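Local coordinates for putative ABC transporter, ATP-binding protein ComA (Streptococcus mutans, PDB 3K8U), which belongs to the ABC transporter proteins and carries a peptidase C39 family domain of clan CA, at residues V9-T14 with P113-K118; Y82-H87 with A135-P140; V88-R93 with Q128-G133. All coordinates share one frame; numbering follows the deposited sequence.

Interaction 1: V9-T14 with P113-K118; sequences VPQIDT and PDPSVK
Gln11 N and Pro113 O join two irregular loops by one backbone hydrogen bond of 2.9 Å, nearly straight at 160° about the hydrogen, and the chains come closest at Pro10 and Pro113, whose CA atoms are 4.1 Å apart. Around this bond the Gln11 side chain passes obliquely across Pro113, its CG 3.4 Å from Pro113 O. The start of the side chain, with CG set between backbone N and carbonyl carbon (chi1 69°), turns the chain toward Pro113, after which it runs extended. Its amide OE1 passes 3.7 Å from Pro113 CB, a polar atom against ring carbons. The other end of the amide is tied back into its own loop: NE2 donates to Asp13 O at 3.0 Å, within the amide plane, and more weakly to Thr14 O. The stronger of these bonds, to Asp13 O, helps set the rotation of the amide. A primary amide suits the place because NE2 reaches the carbonyls of its own loop while OE1 lies by Pro113. Pro115 adds a further touch, its CD 3.4 Å from Gln11 O. Prolines suit both places, being stiff and apolar; Pro113 also packs its ring on Cys17, Ala20 and Val21 of helix 17-28. Beyond it Asp114 OD1 accepts from Ser116 N at 2.9 Å and from Ser116 OG at 2.7 Å, both reaching the same face of the carboxylate. This Asx turn, with Val117 N and Lys118 N both bonded to Asp114 O, shapes the 114-118 turn that follows Pro113. Gln11 touches Cys17 and His96 too. It lies six residues before Cys17, which opens helix 17-28; this is consistent with the oxyanion-hole glutamine of papain-like clan CA peptidases.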
loop_
_atom_site.group_PDB
_atom_site.type_symbol
_atom_site.label_atom_id
_atom_site.label_comp_id
_atom_site.label_asym_id
_atom_site.label_seq_id
_atom_site.Cartn_x
_atom_site.Cartn_y
_atom_site.Cartn_z
ATOM N N VAL A 9 2.498 9.190 2.094
ATOM C CA VAL A 9 2.056 10.261 1.216
ATOM C C VAL A 9 0.543 10.080 1.139
ATOM O O VAL A 9 0.055 9.082 0.601
ATOM C CB VAL A 9 2.675 10.141 -0.195
ATOM C CG1 VAL A 9 2.136 11.243 -1.099
ATOM C CG2 VAL A 9 4.197 10.230 -0.115
ATOM N N PRO A 10 -0.220 11.004 1.746
ATOM C CA PRO A 10 -1.680 10.913 1.732
ATOM C C PRO A 10 -2.304 11.307 0.400
ATOM O O PRO A 10 -1.681 11.980 -0.415
ATOM C CB PRO A 10 -2.087 11.872 2.848
ATOM C CG PRO A 10 -1.049 12.945 2.756
ATOM C CD PRO A 10 0.234 12.165 2.538
ATOM N N GLN A 11 -3.515 10.819 0.159
ATOM C CA GLN A 11 -4.239 11.156 -1.058
ATOM C C GLN A 11 -5.091 12.394 -0.775
ATOM O O GLN A 11 -5.300 12.765 0.384
ATOM C CB GLN A 11 -5.158 9.999 -1.475
ATOM C CG GLN A 11 -6.348 9.777 -0.538
ATOM C CD GLN A 11 -7.166 8.551 -0.903
ATOM O OE1 GLN A 11 -7.184 7.570 -0.166
ATOM N NE2 GLN A 11 -7.850 8.605 -2.044
ATOM N N ILE A 12 -5.535 13.052 -1.841
ATOM C CA ILE A 12 -6.418 14.211 -1.733
ATOM C C ILE A 12 -7.634 13.838 -2.578
ATOM O O ILE A 12 -8.756 13.798 -2.071
ATOM C CB ILE A 12 -5.763 15.518 -2.245
ATOM C CG1 ILE A 12 -4.510 15.834 -1.419
ATOM C CG2 ILE A 12 -6.758 16.674 -2.129
ATOM C CD1 ILE A 12 -3.723 17.039 -1.910
ATOM N N ASP A 13 -7.400 13.523 -3.854
ATOM C CA ASP A 13 -8.471 13.085 -4.754
ATOM C C ASP A 13 -8.855 11.667 -4.319
ATOM O O ASP A 13 -7.984 10.860 -3.995
ATOM C CB ASP A 13 -7.990 13.052 -6.211
ATOM C CG ASP A 13 -7.899 14.434 -6.839
ATOM O OD1 ASP A 13 -8.677 15.334 -6.447
ATOM O OD2 ASP A 13 -7.063 14.614 -7.751
ATOM N N THR A 14 -10.151 11.360 -4.328
ATOM C CA THR A 14 -10.632 10.042 -3.903
ATOM C C THR A 14 -10.132 8.855 -4.725
ATOM O O THR A 14 -10.074 7.732 -4.225
ATOM C CB THR A 14 -12.183 10.001 -3.836
ATOM O OG1 THR A 14 -12.733 10.314 -5.121
ATOM C CG2 THR A 14 -12.693 11.009 -2.814
ATOM N N PRO A 113 -3.753 6.153 3.098
ATOM C CA PRO A 113 -3.701 7.426 2.363
ATOM C C PRO A 113 -4.850 8.388 2.695
ATOM O O PRO A 113 -4.731 9.593 2.465
ATOM C CB PRO A 113 -3.734 6.976 0.906
ATOM C CG PRO A 113 -2.986 5.665 0.960
ATOM C CD PRO A 113 -3.605 5.014 2.172
ATOM N N ASP A 114 -5.963 7.856 3.201
ATOM C CA ASP A 114 -7.114 8.673 3.614
ATOM C C ASP A 114 -6.501 9.707 4.572
ATOM O O ASP A 114 -5.945 9.342 5.605
ATOM C CB ASP A 114 -8.122 7.775 4.353
ATOM C CG ASP A 114 -9.332 8.528 4.902
ATOM O OD1 ASP A 114 -9.254 9.743 5.189
ATOM O OD2 ASP A 114 -10.368 7.868 5.098
ATOM N N PRO A 115 -6.585 11.008 4.228
ATOM C CA PRO A 115 -6.015 12.065 5.073
ATOM C C PRO A 115 -6.574 12.207 6.485
ATOM O O PRO A 115 -5.954 12.857 7.326
ATOM C CB PRO A 115 -6.188 13.326 4.222
ATOM C CG PRO A 115 -7.388 13.027 3.389
ATOM C CD PRO A 115 -7.177 11.575 3.005
ATOM N N SER A 116 -7.711 11.570 6.753
ATOM C CA SER A 116 -8.314 11.609 8.082
ATOM C C SER A 116 -7.869 10.401 8.916
ATOM O O SER A 116 -8.258 10.263 10.077
ATOM C CB SER A 116 -9.846 11.669 7.990
ATOM O OG SER A 116 -10.421 10.450 7.541
ATOM N N VAL A 117 -7.031 9.546 8.328
ATOM C CA VAL A 117 -6.533 8.355 9.016
ATOM C C VAL A 117 -5.001 8.337 9.075
ATOM O O VAL A 117 -4.414 8.307 10.158
ATOM C CB VAL A 117 -7.030 7.051 8.332
ATOM C CG1 VAL A 117 -6.546 5.827 9.104
ATOM C CG2 VAL A 117 -8.553 7.042 8.235
ATOM N N LYS A 118 -4.364 8.329 7.906
ATOM C CA LYS A 118 -2.907 8.314 7.814
ATOM C C LYS A 118 -2.259 7.123 8.531
ATOM O O LYS A 118 -2.778 6.011 8.468
ATOM C CB LYS A 118 -2.328 9.639 8.319
ATOM C CG LYS A 118 -2.706 10.842 7.477
ATOM C CD LYS A 118 -1.927 12.054 7.965
ATOM C CE LYS A 118 -2.283 13.299 7.203
ATOM N NZ LYS A 118 -1.395 14.411 7.631
#

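Interaction 2: Y82-H87 with A135-P140; sequences YPFIVH and AIFLAP
Neighbouring strands of the central antiparallel sheet meet here, 84-87 and 135-140, running at 161° to each other with Ile85 and Ile136 as a hydrogen-bonded pair. Ile85 N gives to Ile136 O at 2.9 Å, and Ile136 N returns a bond to Ile85 O at 2.7 Å. The next such position along the strands is spread apart, and water 1 fills it, donating to Pro83 O at 2.6 Å and accepting from Leu138 N at 2.8 Å. On one side of the sheet the rings of Phe84 and Phe137 form an offset stack, centroids 4.4 Å apart and planes at 23°. Phe137 CZ sits over the centre of the Phe84 ring, while Phe84 CB lies over the face of Phe137 as a CH-pi contact. Phe84 reaches this place with CG between backbone N and carbonyl carbon (chi1 59°), and its CD1 is 4.0 Å from Ala135 CB, a small methyl that fits obliquely beside the bulky ring. On the other side beta-branched Ile85 and Ile136 touch CB to CB at 4.1 Å; Ile85 and Leu138 also meet helix 17-28, while Ile136 touches Ser67 of strand 63-69. Every touching residue is buried, so apolar packing surrounds the main-chain bonds on both faces, and the water satisfies backbone polar groups where direct pairing stops.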
loop_
_atom_site.group_PDB
_atom_site.type_symbol
_atom_site.label_atom_id
_atom_site.label_comp_id
_atom_site.label_asym_id
_atom_site.label_seq_id
_atom_site.Cartn_x
_atom_site.Cartn_y
_atom_site.Cartn_z
ATOM N N TYR A 82 9.432 -5.095 5.568
ATOM C CA TYR A 82 8.492 -3.983 5.550
ATOM C C TYR A 82 9.216 -2.812 4.891
ATOM O O TYR A 82 10.446 -2.748 4.912
ATOM C CB TYR A 82 8.098 -3.592 6.975
ATOM C CG TYR A 82 7.319 -4.638 7.736
ATOM C CD1 TYR A 82 5.938 -4.761 7.576
ATOM C CD2 TYR A 82 7.953 -5.476 8.653
ATOM C CE1 TYR A 82 5.206 -5.690 8.316
ATOM C CE2 TYR A 82 7.232 -6.409 9.397
ATOM C CZ TYR A 82 5.863 -6.508 9.225
ATOM O OH TYR A 82 5.148 -7.415 9.970
ATOM N N PRO A 83 8.469 -1.876 4.287
ATOM C CA PRO A 83 7.008 -1.867 4.195
ATOM C C PRO A 83 6.529 -2.511 2.898
ATOM O O PRO A 83 7.329 -2.806 2.007
ATOM C CB PRO A 83 6.702 -0.372 4.192
ATOM C CG PRO A 83 7.803 0.157 3.306
ATOM C CD PRO A 83 9.035 -0.605 3.785
ATOM N N PHE A 84 5.232 -2.792 2.825
ATOM C CA PHE A 84 4.647 -3.344 1.609
ATOM C C PHE A 84 3.212 -2.854 1.454
ATOM O O PHE A 84 2.666 -2.209 2.353
ATOM C CB PHE A 84 4.767 -4.874 1.534
ATOM C CG PHE A 84 4.120 -5.606 2.668
ATOM C CD1 PHE A 84 2.819 -6.089 2.549
ATOM C CD2 PHE A 84 4.824 -5.855 3.843
ATOM C CE1 PHE A 84 2.232 -6.809 3.582
ATOM C CE2 PHE A 84 4.247 -6.575 4.882
ATOM C CZ PHE A 84 2.949 -7.052 4.753
ATOM N N ILE A 85 2.617 -3.130 0.301
ATOM C CA ILE A 85 1.263 -2.678 -0.000
ATOM C C ILE A 85 0.232 -3.797 0.085
ATOM O O ILE A 85 0.520 -4.929 -0.282
ATOM C CB ILE A 85 1.234 -2.064 -1.416
ATOM C CG1 ILE A 85 2.174 -0.853 -1.469
ATOM C CG2 ILE A 85 -0.188 -1.677 -1.822
ATOM C CD1 ILE A 85 2.507 -0.386 -2.873
ATOM N N VAL A 86 -0.955 -3.479 0.602
ATOM C CA VAL A 86 -2.040 -4.458 0.693
ATOM C C VAL A 86 -3.343 -3.880 0.161
ATOM O O VAL A 86 -3.578 -2.670 0.237
ATOM C CB VAL A 86 -2.282 -4.970 2.146
ATOM C CG1 VAL A 86 -1.096 -5.801 2.617
ATOM C CG2 VAL A 86 -2.545 -3.807 3.103
ATOM N N HIS A 87 -4.181 -4.757 -0.383
ATOM C CA HIS A 87 -5.478 -4.366 -0.925
ATOM C C HIS A 87 -6.524 -4.623 0.156
ATOM O O HIS A 87 -6.647 -5.746 0.665
ATOM C CB HIS A 87 -5.788 -5.200 -2.178
ATOM C CG HIS A 87 -7.055 -4.813 -2.877
ATOM N ND1 HIS A 87 -7.731 -5.673 -3.717
ATOM C CD2 HIS A 87 -7.771 -3.663 -2.864
ATOM C CE1 HIS A 87 -8.808 -5.071 -4.189
ATOM N NE2 HIS A 87 -8.855 -3.851 -3.688
ATOM N N ALA A 135 -0.962 -8.874 -1.376
ATOM C CA ALA A 135 0.150 -8.077 -0.868
ATOM C C ALA A 135 1.121 -7.836 -2.018
ATOM O O ALA A 135 1.406 -8.744 -2.798
ATOM C CB ALA A 135 0.857 -8.801 0.275
ATOM N N ILE A 136 1.583 -6.598 -2.146
ATOM C CA ILE A 136 2.524 -6.233 -3.195
ATOM C C ILE A 136 3.808 -5.775 -2.529
ATOM O O ILE A 136 3.807 -4.834 -1.730
ATOM C CB ILE A 136 1.962 -5.107 -4.103
ATOM C CG1 ILE A 136 0.661 -5.572 -4.765
ATOM C CG2 ILE A 136 2.993 -4.723 -5.181
ATOM C CD1 ILE A 136 -0.119 -4.469 -5.457
ATOM N N PHE A 137 4.895 -6.480 -2.838
ATOM C CA PHE A 137 6.215 -6.180 -2.299
ATOM C C PHE A 137 7.078 -5.527 -3.373
ATOM O O PHE A 137 7.095 -5.975 -4.524
ATOM C CB PHE A 137 6.886 -7.466 -1.798
ATOM C CG PHE A 137 6.237 -8.055 -0.572
ATOM C CD1 PHE A 137 6.753 -7.796 0.693
ATOM C CD2 PHE A 137 5.097 -8.844 -0.680
ATOM C CE1 PHE A 137 6.142 -8.308 1.834
ATOM C CE2 PHE A 137 4.477 -9.362 0.455
ATOM C CZ PHE A 137 4.999 -9.091 1.715
ATOM N N LEU A 138 7.781 -4.461 -2.995
ATOM C CA LEU A 138 8.648 -3.739 -3.921
ATOM C C LEU A 138 10.063 -3.660 -3.362
ATOM O O LEU A 138 10.258 -3.568 -2.150
ATOM C CB LEU A 138 8.133 -2.316 -4.151
ATOM C CG LEU A 138 6.648 -2.080 -4.429
ATOM C CD1 LEU A 138 6.416 -0.597 -4.643
ATOM C CD2 LEU A 138 6.191 -2.866 -5.639
ATOM N N ALA A 139 11.045 -3.664 -4.256
ATOM C CA ALA A 139 12.447 -3.583 -3.859
ATOM C C ALA A 139 13.275 -2.956 -4.972
ATOM O O ALA A 139 13.068 -3.251 -6.148
ATOM C CB ALA A 139 12.977 -4.971 -3.528
ATOM N N PRO A 140 14.198 -2.044 -4.619
ATOM C CA PRO A 140 15.053 -1.384 -5.613
ATOM C C PRO A 140 15.957 -2.407 -6.295
ATOM O O PRO A 140 16.637 -3.185 -5.622
ATOM C CB PRO A 140 15.870 -0.410 -4.763
ATOM C CG PRO A 140 14.951 -0.093 -3.628
ATOM C CD PRO A 140 14.405 -1.456 -3.284
HETATM O O HOH W 1 7.901 -3.239 -0.519
#

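Interaction 3: V88-R93 with Q128-G133; sequences VIKGKR and QSEWTG
Trp131, whose CB faces Val88 CG1 at 4.4 Å, has the CA of Gly133 3.4 Å above one face of its indole, toward the rim; its ring also meets that of Phe127, and NE1 donates to Leu134 O. Glycine suits that place, since its backbone angles would jam a side chain against the preceding carbonyl. The motif is a helix running straight into a short strand: helix 124-130 ends at Glu130, and Trp131 of strand 131-132 pairs with Val88 of strand 84-90 as an antiparallel, non-hydrogen-bonded pair. Glu130 O receives Ile89 N at 2.8 Å, with 171° about the hydrogen, so the last helical carbonyl is already used by the sheet. Next along, Ile89 CG1 and Thr132 CG2 touch at 3.7 Å, their side chains crossing at about a right angle; the threonine methyl serves this apolar contact while OG1 bonds to Leu134 N. Strand 84-90 then folds back through a type II' turn from Lys90 to Arg93, closed by Arg93 N bonding to Lys90 O at 2.9 Å, with Gly91 at the positive-phi position. The flexible Lys90 side chain bends at chi3 (64°) and chi4 (60°) to bring its ammonium to the Glu130 carboxylate. That carboxylate is shared: OE2 bonds to Tyr98 OH, and OE1 takes Lys90 NZ in a salt bridge of 2.9 Å, whose hydrogen bond is weak.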
loop_
_atom_site.group_PDB
_atom_site.type_symbol
_atom_site.label_atom_id
_atom_site.label_comp_id
_atom_site.label_asym_id
_atom_site.label_seq_id
_atom_site.Cartn_x
_atom_site.Cartn_y
_atom_site.Cartn_z
ATOM N N VAL A 88 -7.256 -3.578 0.530
ATOM C CA VAL A 88 -8.283 -3.702 1.564
ATOM C C VAL A 88 -9.619 -3.177 1.069
ATOM O O VAL A 88 -9.672 -2.164 0.366
ATOM C CB VAL A 88 -7.896 -2.946 2.861
ATOM C CG1 VAL A 88 -6.679 -3.594 3.506
ATOM C CG2 VAL A 88 -7.608 -1.470 2.555
ATOM N N ILE A 89 -10.692 -3.890 1.402
ATOM C CA ILE A 89 -12.032 -3.478 0.998
ATOM C C ILE A 89 -12.631 -2.663 2.143
ATOM O O ILE A 89 -12.736 -3.144 3.268
ATOM C CB ILE A 89 -12.955 -4.699 0.722
ATOM C CG1 ILE A 89 -12.287 -5.666 -0.258
ATOM C CG2 ILE A 89 -14.308 -4.230 0.182
ATOM C CD1 ILE A 89 -12.055 -5.101 -1.653
ATOM N N LYS A 90 -12.971 -1.411 1.866
ATOM C CA LYS A 90 -13.556 -0.550 2.888
ATOM C C LYS A 90 -14.898 -0.040 2.397
ATOM O O LYS A 90 -14.963 0.876 1.576
ATOM C CB LYS A 90 -12.620 0.615 3.211
ATOM C CG LYS A 90 -11.281 0.183 3.785
ATOM C CD LYS A 90 -10.483 1.368 4.290
ATOM C CE LYS A 90 -11.175 2.052 5.455
ATOM N NZ LYS A 90 -11.365 1.144 6.617
ATOM N N GLY A 91 -15.969 -0.641 2.908
ATOM C CA GLY A 91 -17.302 -0.256 2.484
ATOM C C GLY A 91 -17.435 -0.602 1.015
ATOM O O GLY A 91 -17.087 -1.711 0.606
ATOM N N LYS A 92 -17.891 0.355 0.212
ATOM C CA LYS A 92 -18.045 0.129 -1.219
ATOM C C LYS A 92 -16.758 0.429 -1.991
ATOM O O LYS A 92 -16.722 0.306 -3.215
ATOM C CB LYS A 92 -19.217 0.946 -1.774
ATOM C CG LYS A 92 -20.551 0.632 -1.102
ATOM C CD LYS A 92 -21.743 1.104 -1.926
ATOM C CE LYS A 92 -21.904 0.277 -3.196
ATOM N NZ LYS A 92 -23.136 0.640 -3.955
ATOM N N ARG A 93 -15.710 0.823 -1.270
ATOM C CA ARG A 93 -14.419 1.124 -1.885
ATOM C C ARG A 93 -13.693 -0.174 -2.231
ATOM O O ARG A 93 -13.115 -0.830 -1.364
ATOM C CB ARG A 93 -13.565 2.001 -0.959
ATOM C CG ARG A 93 -14.006 3.462 -0.919
ATOM C CD ARG A 93 -13.185 4.283 0.067
ATOM N NE ARG A 93 -13.551 4.004 1.454
ATOM C CZ ARG A 93 -12.875 4.437 2.515
ATOM N NH1 ARG A 93 -11.781 5.175 2.364
ATOM N NH2 ARG A 93 -13.301 4.138 3.736
ATOM N N GLN A 128 -7.677 -8.139 9.215
ATOM C CA GLN A 128 -8.041 -9.420 8.603
ATOM C C GLN A 128 -9.424 -9.349 7.940
ATOM O O GLN A 128 -9.649 -9.948 6.885
ATOM C CB GLN A 128 -8.010 -10.514 9.675
ATOM C CG GLN A 128 -8.257 -11.929 9.167
ATOM C CD GLN A 128 -8.020 -12.968 10.247
ATOM O OE1 GLN A 128 -7.229 -13.893 10.068
ATOM N NE2 GLN A 128 -8.685 -12.806 11.383
ATOM N N SER A 129 -10.339 -8.587 8.538
ATOM C CA SER A 129 -11.687 -8.442 7.988
ATOM C C SER A 129 -11.738 -7.658 6.672
ATOM O O SER A 129 -12.575 -7.941 5.818
ATOM C CB SER A 129 -12.623 -7.788 9.011
ATOM O OG SER A 129 -12.740 -8.579 10.183
ATOM N N GLU A 130 -10.841 -6.687 6.504
ATOM C CA GLU A 130 -10.807 -5.853 5.296
ATOM C C GLU A 130 -9.877 -6.351 4.185
ATOM O O GLU A 130 -10.125 -6.114 3.003
ATOM C CB GLU A 130 -10.359 -4.426 5.651
ATOM C CG GLU A 130 -11.185 -3.713 6.711
ATOM C CD GLU A 130 -10.628 -2.333 7.062
ATOM O OE1 GLU A 130 -11.346 -1.568 7.738
ATOM O OE2 GLU A 130 -9.479 -2.013 6.675
ATOM N N TRP A 131 -8.790 -7.007 4.579
ATOM C CA TRP A 131 -7.766 -7.498 3.648
ATOM C C TRP A 131 -8.196 -8.622 2.703
ATOM O O TRP A 131 -8.737 -9.646 3.135
ATOM C CB TRP A 131 -6.542 -7.930 4.465
ATOM C CG TRP A 131 -5.296 -8.278 3.688
ATOM C CD1 TRP A 131 -4.837 -7.689 2.541
ATOM C CD2 TRP A 131 -4.309 -9.234 4.070
ATOM N NE1 TRP A 131 -3.612 -8.215 2.194
ATOM C CE2 TRP A 131 -3.267 -9.167 3.119
ATOM C CE3 TRP A 131 -4.200 -10.141 5.136
ATOM C CZ2 TRP A 131 -2.129 -9.971 3.202
ATOM C CZ3 TRP A 131 -3.068 -10.937 5.219
ATOM C CH2 TRP A 131 -2.045 -10.846 4.255
ATOM N N THR A 132 -7.941 -8.430 1.410
ATOM C CA THR A 132 -8.274 -9.433 0.400
ATOM C C THR A 132 -7.228 -10.543 0.387
ATOM O O THR A 132 -7.430 -11.583 -0.239
ATOM C CB THR A 132 -8.303 -8.841 -1.029
ATOM O OG1 THR A 132 -6.985 -8.408 -1.395
ATOM C CG2 THR A 132 -9.275 -7.665 -1.120
ATOM N N GLY A 133 -6.114 -10.312 1.076
ATOM C CA GLY A 133 -5.029 -11.273 1.093
ATOM C C GLY A 133 -3.932 -10.862 0.118
ATOM O O GLY A 133 -2.813 -11.368 0.186
#

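Overall arrangement
Interaction 2 is core, all its touching residues buried near the middle of the chain, whereas interaction 3 lies at the surface and interaction 1 is partly buried. Interactions 2 and 3 use successive parts of strand 84-90 and meet where His87 O approaches Thr132 N, a probable hydrogen bond, although their centres are about 17 Å apart. Aromatic and aliphatic packing in the interior gives way to a salt bridge at the outer end of the strand. Interaction 1, about 18 Å from interaction 2 between centres, joins loops instead of strands and relies on one backbone hydrogen bond and on packing of prolines with a glutamine side chain; it touches interaction 3 where Asp114 packs against Arg93.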